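Local coordinates for SH2 domain-containing protein 3C (Homo sapiens, PDB 3T6G), which acts as an adapter in integrin-mediated adhesion and migration signalling, its C-terminal Ras-GEF-like domain holding a closed, exchange-incompetent conformation that is required for interaction with BCAR1, at residues A[42-47]-A[274-279]; A[65-70]-A[258-263]; A[85-90]-A[210-215]; A[109-114]-A[305-310]; A[169-172]-A[177-180]. The protein carries 2 engineered substitutions. All blocks are in the same frame, centred on the assembly; numbering follows the deposited sequence.

In the fold
All five contacts join helices, or a helix and a loop or turn, of the all-helical Cdc25-homology domain, and each is apolar, with no hydrogen bond crossing it. Contacts 1 and 4 share a neighbourhood: they touch through the K42–D113 salt bridge and through V276 packing on M109, and their segments alternate along the chain. Contacts 2 and 3 meet where R66 packs on L86, and contact 3 lies on the opposite side of the chain's centre from contacts 1 and 4. Contacts 1, 3 and 4 join wholly buried residues. Contacts 2 and 5 each bring in one exposed polar residue, E261 or R171, and contact 5, its centre about 23 Å from the centre of the chain, is the most peripheral.

Contact 1: A[42-47]-A[274-279]; sequences KELLAE and LEVFST
V276 is the hub of this contact, since its two methyls are shared out between consecutive leucines of the helix 35-46. CG2 lies against CD1 of L44 at 3.6 Å, while CG1 faces CD2 of L45 at 4.0 Å. The CB of V276 and that of L44 both point at the opposing segment, and their methyls meet obliquely. L45 sets off along the flank instead, but its CD2 methyl swings round to the partner. There it has a second neighbour, CZ of F277, 3.8 Å away and slanted to the ring. With CG anti to its carbonyl carbon (chi1 -62°), L45 can thus bridge V276 and the aromatic residue that follows it. F277 is also where the chain leaves the helix 271-276, and S278 then caps the start of the next helix through OG. The four touching residues are all buried, and their contact is purely van der Waals. Around them, the helix 93-115 lies close by, offering M106 to F277 and D113 to L45. Helix 50-64 packs L53 and V57 on F277, so the two segments meet within a cluster of four helices.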
# COMPACT_ATOMS: atom_id res chain seq x y z
N LYS A 42 20.37 -11.77 12.41
CA LYS A 42 20.97 -12.50 11.28
C LYS A 42 20.93 -14.01 11.55
O LYS A 42 20.53 -14.80 10.69
CB LYS A 42 22.41 -12.07 11.04
CG LYS A 42 23.12 -12.88 9.96
CD LYS A 42 24.58 -12.46 9.82
CE LYS A 42 24.69 -10.95 9.58
NZ LYS A 42 24.03 -10.52 8.32
N GLU A 43 21.33 -14.39 12.75
CA GLU A 43 21.20 -15.78 13.15
C GLU A 43 19.76 -16.26 12.94
O GLU A 43 19.54 -17.27 12.28
CB GLU A 43 21.67 -15.99 14.59
CG GLU A 43 23.19 -16.14 14.69
CD GLU A 43 23.74 -16.00 16.10
OE1 GLU A 43 22.97 -16.12 17.08
OE2 GLU A 43 24.97 -15.76 16.22
N LEU A 44 18.78 -15.52 13.47
CA LEU A 44 17.38 -15.97 13.38
C LEU A 44 16.92 -16.14 11.94
O LEU A 44 16.25 -17.12 11.62
CB LEU A 44 16.44 -15.04 14.14
CG LEU A 44 16.64 -15.11 15.66
CD1 LEU A 44 16.06 -13.89 16.32
CD2 LEU A 44 16.08 -16.41 16.25
N LEU A 45 17.28 -15.19 11.08
CA LEU A 45 16.92 -15.27 9.67
C LEU A 45 17.62 -16.45 9.02
O LEU A 45 17.01 -17.22 8.27
CB LEU A 45 17.24 -13.95 8.94
CG LEU A 45 16.49 -12.70 9.42
CD1 LEU A 45 17.10 -11.38 8.89
CD2 LEU A 45 15.02 -12.82 9.03
N ALA A 46 18.91 -16.61 9.32
CA ALA A 46 19.71 -17.70 8.75
C ALA A 46 19.24 -19.10 9.12
O ALA A 46 19.34 -20.02 8.31
CB ALA A 46 21.18 -17.54 9.12
N GLU A 47 18.74 -19.26 10.35
CA GLU A 47 18.39 -20.58 10.90
C GLU A 47 17.43 -21.32 10.00
O GLU A 47 17.28 -22.53 10.10
CB GLU A 47 17.74 -20.47 12.28
CG GLU A 47 18.68 -20.21 13.46
CD GLU A 47 17.95 -20.02 14.79
OE1 GLU A 47 16.80 -20.52 14.93
OE2 GLU A 47 18.52 -19.36 15.70
N LEU A 274 8.68 -14.32 14.54
CA LEU A 274 7.59 -13.33 14.47
C LEU A 274 8.09 -12.01 15.00
O LEU A 274 7.90 -10.97 14.37
CB LEU A 274 6.32 -13.77 15.22
CG LEU A 274 5.57 -14.95 14.60
CD1 LEU A 274 4.29 -15.28 15.34
CD2 LEU A 274 5.25 -14.66 13.18
N GLU A 275 8.79 -12.03 16.14
CA GLU A 275 9.31 -10.75 16.63
C GLU A 275 10.10 -10.00 15.55
O GLU A 275 9.90 -8.78 15.35
CB GLU A 275 10.16 -10.93 17.86
CG GLU A 275 10.55 -9.63 18.53
CD GLU A 275 10.81 -9.82 20.01
OE1 GLU A 275 10.42 -10.89 20.55
OE2 GLU A 275 11.40 -8.91 20.64
N VAL A 276 10.98 -10.74 14.84
CA VAL A 276 11.92 -10.16 13.87
C VAL A 276 11.18 -9.44 12.75
O VAL A 276 11.62 -8.40 12.26
CB VAL A 276 12.85 -11.27 13.28
CG1 VAL A 276 13.64 -10.74 12.13
CG2 VAL A 276 13.80 -11.83 14.36
N PHE A 277 10.03 -9.99 12.39
CA PHE A 277 9.21 -9.47 11.30
C PHE A 277 8.12 -8.53 11.80
O PHE A 277 7.12 -8.29 11.11
CB PHE A 277 8.59 -10.64 10.55
CG PHE A 277 9.54 -11.34 9.65
CD1 PHE A 277 10.27 -10.61 8.71
CD2 PHE A 277 9.74 -12.71 9.75
CE1 PHE A 277 11.18 -11.25 7.87
CE2 PHE A 277 10.64 -13.36 8.91
CZ PHE A 277 11.37 -12.63 7.98
N SER A 278 8.30 -8.02 13.01
CA SER A 278 7.36 -7.06 13.56
C SER A 278 7.95 -5.65 13.43
O SER A 278 9.14 -5.44 13.75
CB SER A 278 7.02 -7.40 15.02
OG SER A 278 7.54 -6.42 15.91
N THR A 279 7.12 -4.71 12.97
CA THR A 279 7.55 -3.33 12.66
C THR A 279 8.05 -2.57 13.89
O THR A 279 9.06 -1.86 13.83
CB THR A 279 6.44 -2.50 12.00
OG1 THR A 279 6.03 -3.12 10.78
CG2 THR A 279 6.94 -1.10 11.72

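Contact 2: A[65-70]-A[258-263]; sequences ARILGV and TNAEVK
I67 ties the loop 65-70 to helix 253-263 at two points: its carbonyl O is hydrogen-bonded to ND1 of H257, one residue ahead of the segment 258-263, and its CG2 methyl rests 4.1 Å from CB of A260. L68 supplies most of the loop's share of the contact. Its CB points at the helix, and its CD2 methyl lies 4.1 Å from CB of A260, so the small alanine receives the branches of two larger neighbours. The aliphatic part of E261 passes the same L68 methyl, its CG at 3.6 Å and its CB at 4.0 Å. The chain of E261 is stretched beyond CG and crosses L68 at a slant. Its first torsion, -126°, lies away from the staggered positions, and it brings OE1 within 3.9 Å of the leucine methyl, a van der Waals approach and no polar bond. The glutamate forms the exposed margin, while I67, L68 and A260 are buried. Further along the helix, NZ of K263 is hydrogen-bonded to T141 O. On the loop side R66 adopts a positive phi as the chain leaves the helix 50-64, and R66 NH1 forms a salt bridge with E11. That helix end is a Schellman motif, after which I67 and L68 lie against the helix 253-263 of this Ras-GEF-like domain.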
# COMPACT_ATOMS: atom_id res chain seq x y z
N ALA A 65 -2.47 -5.78 8.55
CA ALA A 65 -3.33 -5.27 7.50
C ALA A 65 -4.80 -5.60 7.77
O ALA A 65 -5.65 -5.31 6.94
CB ALA A 65 -2.92 -5.88 6.18
N ARG A 66 -5.08 -6.26 8.89
CA ARG A 66 -6.44 -6.73 9.18
C ARG A 66 -7.02 -7.60 8.10
O ARG A 66 -8.15 -7.40 7.67
CB ARG A 66 -7.38 -5.55 9.50
CG ARG A 66 -6.73 -4.70 10.57
CD ARG A 66 -7.55 -3.57 10.97
NE ARG A 66 -6.68 -2.52 11.48
CZ ARG A 66 -7.12 -1.37 11.95
NH1 ARG A 66 -8.43 -1.12 11.97
NH2 ARG A 66 -6.26 -0.46 12.40
N ILE A 67 -6.24 -8.58 7.67
CA ILE A 67 -6.74 -9.70 6.87
C ILE A 67 -6.98 -10.90 7.78
O ILE A 67 -7.83 -11.75 7.50
CB ILE A 67 -5.74 -10.03 5.73
CG1 ILE A 67 -5.78 -8.92 4.68
CG2 ILE A 67 -6.04 -11.39 5.07
CD1 ILE A 67 -4.62 -8.95 3.70
N LEU A 68 -6.21 -10.98 8.88
CA LEU A 68 -6.39 -12.02 9.89
C LEU A 68 -6.49 -11.39 11.26
O LEU A 68 -6.07 -10.25 11.45
CB LEU A 68 -5.20 -13.00 9.91
CG LEU A 68 -4.92 -13.99 8.78
CD1 LEU A 68 -3.56 -14.60 9.03
CD2 LEU A 68 -5.98 -15.06 8.65
N GLY A 69 -6.98 -12.17 12.22
CA GLY A 69 -7.08 -11.73 13.61
C GLY A 69 -8.09 -10.61 13.80
O GLY A 69 -7.95 -9.79 14.71
N VAL A 70 -9.11 -10.57 12.94
CA VAL A 70 -10.12 -9.50 13.03
C VAL A 70 -11.36 -9.92 13.80
O VAL A 70 -12.16 -10.70 13.31
CB VAL A 70 -10.60 -9.03 11.64
CG1 VAL A 70 -11.56 -7.89 11.80
CG2 VAL A 70 -9.42 -8.61 10.76
N THR A 258 -9.88 -15.78 4.00
CA THR A 258 -10.01 -17.21 3.76
C THR A 258 -8.70 -17.84 3.30
O THR A 258 -8.14 -18.68 3.99
CB THR A 258 -11.05 -17.52 2.69
OG1 THR A 258 -12.36 -17.28 3.20
CG2 THR A 258 -10.93 -18.97 2.26
N ASN A 259 -8.23 -17.44 2.12
CA ASN A 259 -6.98 -17.94 1.58
C ASN A 259 -5.90 -17.96 2.63
O ASN A 259 -5.24 -18.98 2.84
CB ASN A 259 -6.51 -17.10 0.41
CG ASN A 259 -7.35 -17.31 -0.81
OD1 ASN A 259 -8.06 -18.32 -0.92
ND2 ASN A 259 -7.28 -16.37 -1.74
N ALA A 260 -5.71 -16.83 3.29
CA ALA A 260 -4.66 -16.68 4.29
C ALA A 260 -4.86 -17.67 5.45
O ALA A 260 -3.90 -18.21 5.98
CB ALA A 260 -4.66 -15.26 4.80
N GLU A 261 -6.11 -17.92 5.84
CA GLU A 261 -6.34 -18.78 6.99
C GLU A 261 -6.14 -20.25 6.62
O GLU A 261 -5.66 -21.05 7.44
CB GLU A 261 -7.71 -18.52 7.63
CG GLU A 261 -7.60 -18.21 9.13
CD GLU A 261 -8.90 -17.78 9.78
OE1 GLU A 261 -8.88 -16.79 10.55
OE2 GLU A 261 -9.94 -18.43 9.54
N VAL A 262 -6.50 -20.59 5.39
CA VAL A 262 -6.31 -21.93 4.86
C VAL A 262 -4.84 -22.23 4.54
O VAL A 262 -4.39 -23.36 4.65
CB VAL A 262 -7.07 -22.14 3.58
CG1 VAL A 262 -6.58 -23.43 2.91
CG2 VAL A 262 -8.52 -22.22 3.87
N LYS A 263 -4.11 -21.21 4.13
CA LYS A 263 -2.73 -21.38 3.73
C LYS A 263 -1.87 -21.51 4.98
O LYS A 263 -0.72 -21.94 4.91
CB LYS A 263 -2.29 -20.18 2.89
CG LYS A 263 -0.93 -20.34 2.27
CD LYS A 263 -0.45 -19.07 1.58
CE LYS A 263 -1.16 -18.84 0.27
NZ LYS A 263 -1.32 -20.09 -0.50

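Contact 3: A[85-90]-A[210-215]; sequences ELLTLP and LPLITL
L87 turns its CG into the crowded position between backbone N and carbonyl carbon (chi1 47°), whereas L212 holds CG anti to its own N (chi1 170°). These two settings aim the side chains at each other across the contact. L87 belongs to a type I beta turn, L86 to L89, which starts at the last residue of the short helix 83-86 in this all-helical Ras-GEF-like domain; L212 and I213 project from the helix 210-215. The meeting is between methyls, with CD1 of L87 3.9 Å from CD2 of L212 and the two side chains crossing at a slant. Nearer the backbone, CG2 of I213 lies 4.4 Å from CB of L87, so the leucine is approached at its root as well as at its end. No polar group takes part across the contact. The turn is tied down from outside, for the carbonyl oxygens of L87 and L89 are both hydrogen-bonded to NH1 of R96, on the helix 93-115. L99 of that helix packs on L87, and L243 and A246 of the helix 236-250 pack on L212. The turn and the residue before it also face the chain of another protein: E85 OE2 makes a salt bridge with a basic side chain there, and an aromatic one packs on T88. T88 lies between two surroundings, and its CG2 sits 4.3 Å from the same L212 CD2 methyl that L87 engages.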
# COMPACT_ATOMS: atom_id res chain seq x y z
N GLU A 85 -10.76 -3.28 2.77
CA GLU A 85 -11.83 -2.31 2.53
C GLU A 85 -11.50 -1.01 3.24
O GLU A 85 -11.60 0.07 2.67
CB GLU A 85 -13.17 -2.85 3.01
CG GLU A 85 -14.29 -1.85 2.92
CD GLU A 85 -15.64 -2.54 2.78
OE1 GLU A 85 -15.66 -3.79 2.87
OE2 GLU A 85 -16.67 -1.84 2.59
N LEU A 86 -11.02 -1.13 4.47
CA LEU A 86 -10.73 0.05 5.27
C LEU A 86 -9.75 1.00 4.59
O LEU A 86 -9.86 2.21 4.74
CB LEU A 86 -10.21 -0.32 6.67
CG LEU A 86 -9.93 0.94 7.51
CD1 LEU A 86 -11.22 1.73 7.69
CD2 LEU A 86 -9.30 0.67 8.87
N LEU A 87 -8.78 0.46 3.85
CA LEU A 87 -7.73 1.33 3.30
C LEU A 87 -8.09 2.10 2.02
O LEU A 87 -7.28 2.87 1.51
CB LEU A 87 -6.38 0.60 3.19
CG LEU A 87 -6.34 -0.79 2.57
CD1 LEU A 87 -6.55 -0.69 1.09
CD2 LEU A 87 -5.01 -1.43 2.87
N THR A 88 -9.31 1.90 1.51
CA THR A 88 -9.84 2.73 0.44
C THR A 88 -10.62 3.92 1.00
O THR A 88 -10.82 4.92 0.32
CB THR A 88 -10.81 1.95 -0.45
OG1 THR A 88 -12.06 1.81 0.22
CG2 THR A 88 -10.24 0.59 -0.81
N LEU A 89 -11.06 3.80 2.25
CA LEU A 89 -11.92 4.80 2.87
C LEU A 89 -11.13 5.95 3.49
O LEU A 89 -9.96 5.80 3.81
CB LEU A 89 -12.82 4.15 3.93
CG LEU A 89 -14.02 3.41 3.36
CD1 LEU A 89 -14.17 3.77 1.91
CD2 LEU A 89 -13.86 1.92 3.52
N PRO A 90 -11.77 7.11 3.68
CA PRO A 90 -10.92 8.26 3.98
C PRO A 90 -10.37 8.12 5.39
O PRO A 90 -9.32 8.69 5.70
CB PRO A 90 -11.89 9.45 3.90
CG PRO A 90 -13.22 8.86 3.49
CD PRO A 90 -13.19 7.42 3.87
N LEU A 210 0.13 -1.22 -2.71
CA LEU A 210 1.06 -0.08 -2.55
C LEU A 210 0.84 1.09 -3.53
O LEU A 210 0.93 2.24 -3.14
CB LEU A 210 2.52 -0.51 -2.52
CG LEU A 210 2.99 -0.26 -1.09
CD1 LEU A 210 2.73 -1.50 -0.26
CD2 LEU A 210 4.43 0.16 -1.04
N PRO A 211 0.58 0.80 -4.80
CA PRO A 211 0.24 1.97 -5.61
C PRO A 211 -0.93 2.73 -5.00
O PRO A 211 -0.77 3.89 -4.68
CB PRO A 211 -0.13 1.35 -6.96
CG PRO A 211 0.75 0.17 -7.04
CD PRO A 211 0.81 -0.40 -5.63
N LEU A 212 -2.08 2.07 -4.82
CA LEU A 212 -3.24 2.72 -4.19
C LEU A 212 -2.92 3.54 -2.93
O LEU A 212 -3.21 4.73 -2.86
CB LEU A 212 -4.27 1.67 -3.82
CG LEU A 212 -5.42 2.19 -2.95
CD1 LEU A 212 -6.30 3.18 -3.75
CD2 LEU A 212 -6.26 1.04 -2.42
N ILE A 213 -2.33 2.94 -1.91
CA ILE A 213 -2.16 3.69 -0.67
C ILE A 213 -1.19 4.84 -0.83
O ILE A 213 -1.21 5.79 -0.05
CB ILE A 213 -1.77 2.81 0.53
CG1 ILE A 213 -0.45 2.07 0.28
CG2 ILE A 213 -2.89 1.82 0.86
CD1 ILE A 213 -0.03 1.23 1.48
N THR A 214 -0.36 4.78 -1.84
CA THR A 214 0.57 5.88 -2.08
C THR A 214 -0.15 7.05 -2.76
O THR A 214 0.02 8.21 -2.37
CB THR A 214 1.76 5.39 -2.88
OG1 THR A 214 2.19 4.14 -2.34
CG2 THR A 214 2.90 6.39 -2.77
N LEU A 215 -0.96 6.74 -3.77
CA LEU A 215 -1.88 7.71 -4.35
C LEU A 215 -2.65 8.43 -3.24
O LEU A 215 -2.43 9.62 -2.99
CB LEU A 215 -2.84 6.99 -5.29
CG LEU A 215 -2.59 7.08 -6.79
CD1 LEU A 215 -1.19 7.49 -7.06
CD2 LEU A 215 -2.91 5.77 -7.49

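Contact 4: A[109-114]-A[305-310]; sequences MLAVDI and KVLTAL
L307 leaves its helix with CB aimed along the flank of the contact rather than at the partner, and this L307 CB is 6.1 Å from CB of A111. CG stands anti to the carbonyl carbon (chi1 -68°), a setting that bends the chain across the gap, where CG of L307 is still 5.1 Å from CG2 of V112. At the tip, CD2 of L307 makes the close contact, 3.9 Å from CG2 of V112. Towards CB of A111 the L307 methyls are nearly equidistant, CD2 at 4.5 Å and CD1 at 4.6 Å, so both flank the alanine. The V112 and L307 side chains cross at about a right angle, and one methyl meets another. A111 is small and its CB points at the partner helix, which is consistent with the close approach of the helices: the CA atoms of V112 and L307 are 7.2 Å apart. Next to L307, T308 turns its hydroxyl back on the helix, and OG1 donates to K305 O at 3.0 Å. That oxygen also takes the backbone N-H of A309, the two donors arriving from the same face of the carbonyl plane. The contact joins the helices 93-115 and 296-314; the helix 158-161 closes one side, with I160 on A111 and Q159 on L307, while V41 of the helix 35-46 packs on M109.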
# COMPACT_ATOMS: atom_id res chain seq x y z
N MET A 109 15.30 -3.32 6.87
CA MET A 109 15.71 -4.45 7.71
C MET A 109 16.46 -5.45 6.84
O MET A 109 17.60 -5.79 7.13
CB MET A 109 14.47 -5.12 8.32
CG MET A 109 14.75 -6.44 9.07
SD MET A 109 15.52 -6.01 10.63
CE MET A 109 15.17 -7.48 11.60
N LEU A 110 15.80 -5.92 5.79
CA LEU A 110 16.41 -6.84 4.84
C LEU A 110 17.73 -6.28 4.25
O LEU A 110 18.70 -7.01 4.13
CB LEU A 110 15.40 -7.22 3.74
CG LEU A 110 14.21 -7.94 4.38
CD1 LEU A 110 13.17 -8.42 3.38
CD2 LEU A 110 14.73 -9.10 5.19
N ALA A 111 17.76 -4.99 3.91
CA ALA A 111 18.98 -4.42 3.33
C ALA A 111 20.13 -4.42 4.33
O ALA A 111 21.28 -4.65 3.96
CB ALA A 111 18.72 -3.02 2.81
N VAL A 112 19.81 -4.16 5.59
CA VAL A 112 20.82 -4.09 6.64
C VAL A 112 21.44 -5.47 6.95
O VAL A 112 22.60 -5.59 7.36
CB VAL A 112 20.21 -3.50 7.92
CG1 VAL A 112 21.17 -3.62 9.10
CG2 VAL A 112 19.80 -2.05 7.69
N ASP A 113 20.64 -6.52 6.76
CA ASP A 113 21.11 -7.86 7.07
C ASP A 113 22.14 -8.16 6.01
O ASP A 113 23.22 -8.66 6.30
CB ASP A 113 19.95 -8.84 6.98
CG ASP A 113 20.34 -10.24 7.41
OD1 ASP A 113 21.14 -10.35 8.36
OD2 ASP A 113 19.84 -11.22 6.79
N ILE A 114 21.79 -7.81 4.78
CA ILE A 114 22.67 -8.00 3.65
C ILE A 114 23.99 -7.24 3.78
O ILE A 114 25.06 -7.82 3.62
CB ILE A 114 21.98 -7.65 2.34
CG1 ILE A 114 20.82 -8.62 2.12
CG2 ILE A 114 22.98 -7.73 1.19
CD1 ILE A 114 20.11 -8.53 0.81
N LYS A 305 21.56 7.38 4.50
CA LYS A 305 22.98 7.67 4.57
C LYS A 305 23.76 6.50 5.21
O LYS A 305 24.88 6.17 4.80
CB LYS A 305 23.23 9.00 5.30
CG LYS A 305 23.77 8.87 6.72
CD LYS A 305 25.25 8.42 6.73
CE LYS A 305 25.81 8.30 8.15
NZ LYS A 305 27.25 7.91 8.13
N VAL A 306 23.15 5.87 6.22
CA VAL A 306 23.81 4.79 6.95
C VAL A 306 24.06 3.60 6.05
O VAL A 306 25.12 2.99 6.09
CB VAL A 306 23.00 4.33 8.14
CG1 VAL A 306 23.52 3.00 8.64
CG2 VAL A 306 23.08 5.37 9.23
N LEU A 307 23.06 3.29 5.24
CA LEU A 307 23.19 2.28 4.20
C LEU A 307 24.35 2.59 3.26
O LEU A 307 25.31 1.84 3.20
CB LEU A 307 21.88 2.16 3.42
CG LEU A 307 20.72 1.58 4.23
CD1 LEU A 307 19.47 1.47 3.37
CD2 LEU A 307 21.11 0.21 4.76
N THR A 308 24.26 3.70 2.52
CA THR A 308 25.25 3.99 1.49
C THR A 308 26.66 3.93 2.04
O THR A 308 27.59 3.59 1.31
CB THR A 308 25.04 5.35 0.83
OG1 THR A 308 25.02 6.36 1.83
CG2 THR A 308 23.73 5.37 0.07
N ALA A 309 26.84 4.25 3.32
CA ALA A 309 28.16 4.16 3.96
C ALA A 309 28.61 2.71 4.15
O ALA A 309 29.75 2.35 3.82
CB ALA A 309 28.19 4.89 5.29
N LEU A 310 27.74 1.89 4.71
CA LEU A 310 28.04 0.48 4.83
C LEU A 310 28.40 -0.06 3.46
O LEU A 310 29.40 -0.76 3.29
CB LEU A 310 26.83 -0.28 5.38
CG LEU A 310 26.42 0.21 6.76
CD1 LEU A 310 25.35 -0.69 7.40
CD2 LEU A 310 27.67 0.31 7.62

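Contact 5: A[169-172]-A[177-180]; sequences TLRQ and GAIL
A178 receives L170 directly: the CD2 methyl of the leucine lies 3.8 Å from the alanine CB and 3.9 Å from its CA. L170 CG follows at 4.0 Å from the same CB, so a whole branch of the leucine lies over the alanine and not just one tip. The next residue gives a thinner contact. R171 approaches the CB of A178 with its CA at 4.3 Å and its CG at 4.4 Å, so it is the base of the arginine that touches, while its guanidinium group takes no part. R171 forms the exposed margin. L170 and A178 are buried and have their CB atoms facing across the contact. G177, also buried, presents only backbone on the side where L170 approaches. The leucine has CG anti to its backbone N (chi1 176°), which carries the branch out towards the second helix. These are consecutive helices of the Ras-GEF-like domain, 164-173 and 175-193, separated by one residue, and the contact joins them across the bend between them. The nearest CA atoms, those of R171 and A178, are 5.7 Å apart, a spacing consistent with the short alanine side chain. At the bend itself, the carbonyl O of R171 is hydrogen-bonded to OG1 of T175 in the first turn of the next helix. Both helices also lean on the helix 121-140: A125 meets T169, L128 and H129 meet L170, and A136 meets L180.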
# COMPACT_ATOMS: atom_id res chain seq x y z
N THR A 169 29.15 -12.29 -8.58
CA THR A 169 29.27 -13.60 -7.98
C THR A 169 27.92 -14.32 -7.83
O THR A 169 27.88 -15.56 -7.85
CB THR A 169 30.14 -13.60 -6.69
OG1 THR A 169 29.79 -14.70 -5.84
CG2 THR A 169 29.99 -12.32 -5.95
N LEU A 170 26.82 -13.57 -7.72
CA LEU A 170 25.48 -14.17 -7.74
C LEU A 170 25.22 -14.76 -9.11
O LEU A 170 24.57 -15.80 -9.27
CB LEU A 170 24.37 -13.16 -7.41
CG LEU A 170 22.91 -13.64 -7.50
CD1 LEU A 170 22.49 -14.33 -6.20
CD2 LEU A 170 21.93 -12.50 -7.79
N ARG A 171 25.75 -14.08 -10.12
CA ARG A 171 25.62 -14.51 -11.50
C ARG A 171 26.44 -15.77 -11.74
O ARG A 171 26.04 -16.64 -12.52
CB ARG A 171 26.07 -13.39 -12.43
CG ARG A 171 24.98 -12.83 -13.33
CD ARG A 171 25.31 -11.41 -13.77
NE ARG A 171 24.56 -10.44 -12.98
CZ ARG A 171 24.99 -9.21 -12.69
NH1 ARG A 171 26.18 -8.80 -13.13
NH2 ARG A 171 24.22 -8.41 -11.96
N GLN A 172 27.57 -15.88 -11.06
CA GLN A 172 28.47 -17.03 -11.22
C GLN A 172 27.97 -18.26 -10.49
O GLN A 172 27.91 -19.35 -11.06
CB GLN A 172 29.87 -16.69 -10.72
CG GLN A 172 30.75 -16.02 -11.77
CD GLN A 172 31.98 -15.36 -11.16
OE1 GLN A 172 32.26 -15.52 -9.97
NE2 GLN A 172 32.69 -14.60 -11.98
N GLY A 177 19.07 -18.28 -9.64
CA GLY A 177 18.56 -17.18 -8.85
C GLY A 177 18.58 -15.86 -9.60
O GLY A 177 17.54 -15.21 -9.79
N ALA A 178 19.77 -15.46 -10.04
CA ALA A 178 19.96 -14.19 -10.72
C ALA A 178 19.00 -13.99 -11.89
O ALA A 178 18.47 -12.88 -12.09
CB ALA A 178 21.39 -14.07 -11.18
N ILE A 179 18.77 -15.05 -12.67
CA ILE A 179 17.87 -15.00 -13.82
C ILE A 179 16.44 -14.82 -13.34
O ILE A 179 15.68 -13.99 -13.86
CB ILE A 179 17.93 -16.28 -14.68
CG1 ILE A 179 19.36 -16.56 -15.15
CG2 ILE A 179 17.04 -16.17 -15.92
CD1 ILE A 179 19.44 -17.76 -16.07
N LEU A 180 16.07 -15.60 -12.33
CA LEU A 180 14.75 -15.53 -11.76
C LEU A 180 14.41 -14.07 -11.43
O LEU A 180 13.35 -13.55 -11.82
CB LEU A 180 14.68 -16.42 -10.52
CG LEU A 180 13.29 -16.55 -9.92
CD1 LEU A 180 12.46 -17.45 -10.81
CD2 LEU A 180 13.34 -17.10 -8.48